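Local coordinates for protein glycosyl hydrolase family 10 (Prevotella bryantii, PDB 4MGQ) that probably belongs to an endo-1,4-beta-xylanase that cleaves xylan, this piece being a calcium-binding, carbohydrate-binding-module domain of the longer enzyme, at residues A[64-69]-A[101-106]. Residues are numbered along the deposited sequence; the frame is centred on the assembly and turned at random.
Sequences TVWPQG and QLRFEL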
loop_
_atom_site.group_PDB
_atom_site.type_symbol
_atom_site.label_atom_id
_atom_site.label_comp_id
_atom_site.label_asym_id
_atom_site.label_seq_id
_atom_site.Cartn_x
_atom_site.Cartn_y
_atom_site.Cartn_z
ATOM N N THR A 64 -2.402 -3.722 -9.225
ATOM C CA THR A 64 -2.722 -5.104 -8.890
ATOM C C THR A 64 -2.147 -5.505 -7.532
ATOM O O THR A 64 -0.970 -5.254 -7.254
ATOM C CB THR A 64 -2.181 -6.047 -9.979
ATOM O OG1 THR A 64 -2.798 -5.709 -11.222
ATOM C CG2 THR A 64 -2.491 -7.492 -9.655
ATOM N N VAL A 65 -2.994 -6.104 -6.698
ATOM C CA VAL A 65 -2.571 -6.623 -5.395
ATOM C C VAL A 65 -2.964 -8.090 -5.265
ATOM O O VAL A 65 -4.142 -8.424 -5.352
ATOM C CB VAL A 65 -3.195 -5.838 -4.218
ATOM C CG1 VAL A 65 -2.679 -6.384 -2.897
ATOM C CG2 VAL A 65 -2.881 -4.334 -4.320
ATOM N N TRP A 66 -1.981 -8.969 -5.077
ATOM C CA TRP A 66 -2.256 -10.389 -4.851
ATOM C C TRP A 66 -1.904 -10.767 -3.420
ATOM O O TRP A 66 -0.731 -10.719 -3.048
ATOM C CB TRP A 66 -1.451 -11.290 -5.800
ATOM C CG TRP A 66 -1.718 -11.107 -7.261
ATOM C CD1 TRP A 66 -2.885 -10.702 -7.853
ATOM C CD2 TRP A 66 -0.785 -11.332 -8.318
ATOM N NE1 TRP A 66 -2.721 -10.657 -9.227
ATOM C CE2 TRP A 66 -1.440 -11.039 -9.530
ATOM C CE3 TRP A 66 0.551 -11.750 -8.354
ATOM C CZ2 TRP A 66 -0.806 -11.157 -10.769
ATOM C CZ3 TRP A 66 1.178 -11.869 -9.579
ATOM C CH2 TRP A 66 0.501 -11.564 -10.773
ATOM N N PRO A 67 -2.910 -11.149 -2.621
ATOM C CA PRO A 67 -2.619 -11.720 -1.298
ATOM C C PRO A 67 -1.895 -13.056 -1.446
ATOM O O PRO A 67 -2.154 -13.777 -2.403
ATOM C CB PRO A 67 -4.002 -11.919 -0.680
ATOM C CG PRO A 67 -4.905 -10.958 -1.440
ATOM C CD PRO A 67 -4.356 -11.018 -2.854
ATOM N N GLN A 68 -1.023 -13.390 -0.505
ATOM C CA GLN A 68 -0.195 -14.580 -0.655
ATOM C C GLN A 68 -0.042 -15.340 0.652
ATOM O O GLN A 68 0.284 -14.754 1.678
ATOM C CB GLN A 68 1.185 -14.188 -1.183
ATOM C CG GLN A 68 2.164 -15.353 -1.259
ATOM C CD GLN A 68 2.002 -16.161 -2.536
ATOM O OE1 GLN A 68 1.918 -15.594 -3.638
ATOM N NE2 GLN A 68 1.981 -17.495 -2.403
ATOM N N GLY A 69 -0.264 -16.649 0.590
ATOM C CA GLY A 69 0.092 -17.559 1.668
ATOM C C GLY A 69 0.863 -18.715 1.059
ATOM O O GLY A 69 1.759 -18.508 0.242
ATOM N N GLN A 101 0.799 -12.209 3.360
ATOM C CA GLN A 101 1.483 -11.123 2.662
ATOM C C GLN A 101 0.588 -10.489 1.591
ATOM O O GLN A 101 -0.210 -11.183 0.968
ATOM C CB GLN A 101 2.778 -11.642 2.029
ATOM C CG GLN A 101 3.612 -10.581 1.332
ATOM C CD GLN A 101 4.905 -11.131 0.747
ATOM O OE1 GLN A 101 4.886 -11.987 -0.130
ATOM N NE2 GLN A 101 6.029 -10.650 1.251
ATOM N N LEU A 102 0.704 -9.173 1.407
ATOM C CA LEU A 102 0.102 -8.503 0.251
ATOM C C LEU A 102 1.196 -8.187 -0.748
ATOM O O LEU A 102 2.154 -7.489 -0.419
ATOM C CB LEU A 102 -0.612 -7.201 0.649
ATOM C CG LEU A 102 -1.784 -7.332 1.614
ATOM C CD1 LEU A 102 -2.436 -5.955 1.808
ATOM C CD2 LEU A 102 -2.785 -8.335 1.114
ATOM N N ARG A 103 1.044 -8.687 -1.970
ATOM C CA ARG A 103 1.994 -8.397 -3.047
ATOM C C ARG A 103 1.441 -7.325 -3.973
ATOM O O ARG A 103 0.458 -7.572 -4.659
ATOM C CB ARG A 103 2.292 -9.664 -3.865
ATOM C CG ARG A 103 2.906 -10.812 -3.035
ATOM C CD ARG A 103 2.956 -12.132 -3.808
ATOM N NE ARG A 103 3.628 -11.969 -5.100
ATOM C CZ ARG A 103 3.494 -12.827 -6.110
ATOM N NH1 ARG A 103 2.718 -13.901 -5.977
ATOM N NH2 ARG A 103 4.112 -12.599 -7.257
ATOM N N PHE A 104 2.069 -6.150 -3.986
ATOM C CA PHE A 104 1.722 -5.108 -4.949
ATOM C C PHE A 104 2.514 -5.373 -6.228
ATOM O O PHE A 104 3.741 -5.308 -6.232
ATOM C CB PHE A 104 2.020 -3.701 -4.397
ATOM C CG PHE A 104 1.087 -3.256 -3.293
ATOM C CD1 PHE A 104 1.127 -3.856 -2.038
ATOM C CD2 PHE A 104 0.195 -2.207 -3.501
ATOM C CE1 PHE A 104 0.277 -3.439 -1.014
ATOM C CE2 PHE A 104 -0.658 -1.768 -2.472
ATOM C CZ PHE A 104 -0.619 -2.388 -1.232
ATOM N N GLU A 105 1.805 -5.686 -7.306
ATOM C CA GLU A 105 2.435 -6.025 -8.583
ATOM C C GLU A 105 2.595 -4.779 -9.434
ATOM O O GLU A 105 1.626 -4.303 -10.031
ATOM C CB GLU A 105 1.597 -7.063 -9.314
ATOM C CG GLU A 105 1.387 -8.330 -8.504
ATOM C CD GLU A 105 2.696 -9.022 -8.208
ATOM O OE1 GLU A 105 3.424 -9.354 -9.174
ATOM O OE2 GLU A 105 3.021 -9.214 -7.017
ATOM N N LEU A 106 3.808 -4.243 -9.481
ATOM C CA LEU A 106 4.043 -2.957 -10.114
ATOM C C LEU A 106 4.804 -3.077 -11.429
ATOM O O LEU A 106 5.174 -2.065 -12.013
ATOM C CB LEU A 106 4.826 -2.037 -9.177
ATOM C CG LEU A 106 4.278 -1.828 -7.761
ATOM C CD1 LEU A 106 5.228 -0.953 -6.952
ATOM C CD2 LEU A 106 2.899 -1.205 -7.810
HETATM O O HOH W 1 -0.295 -3.093 -11.063
#
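Thr64 accepts a backbone hydrogen bond at O from Glu105 N (2.8 Å). Val65 points into the interior; its branched side chain suits a strand, and CG2 lies over one face of the Phe104 ring, 4.0 Å from the centroid, a CH-pi contact. Trp66 exchanges two backbone bonds with Arg103. With CG beside its own backbone N (chi1 -61°), its indole reaches across to Glu105, whose CG sits 3.6 Å from the centroid of the six-membered ring; the bent glutamate chain turns its carboxylate nearly parallel to the indole, 10° apart. Antiparallel strands 61-69 and 99-105 belong to one of the two five-stranded sheets of a beta-sandwich, the fold of many carbohydrate-binding modules, consistent with kinship to families 4 and 9. Pro67 occupies a non-hydrogen-bonded pair with Leu102, where its missing N-H costs no bond to that strand, and its CB meets Leu102 CD2 at 4.2 Å. Gln68, bent at chi2 (84°), accepts a hydrogen bond at OE1 from Arg103 NH1 (3.0 Å) while NE2 donates to Gly69 O, a double role an amide suits; Thr72 also bonds OE1. The same guanidinium forms salt bridges through NE to Glu105 OE2 (3.4 Å, long) and through NH2 to Glu34.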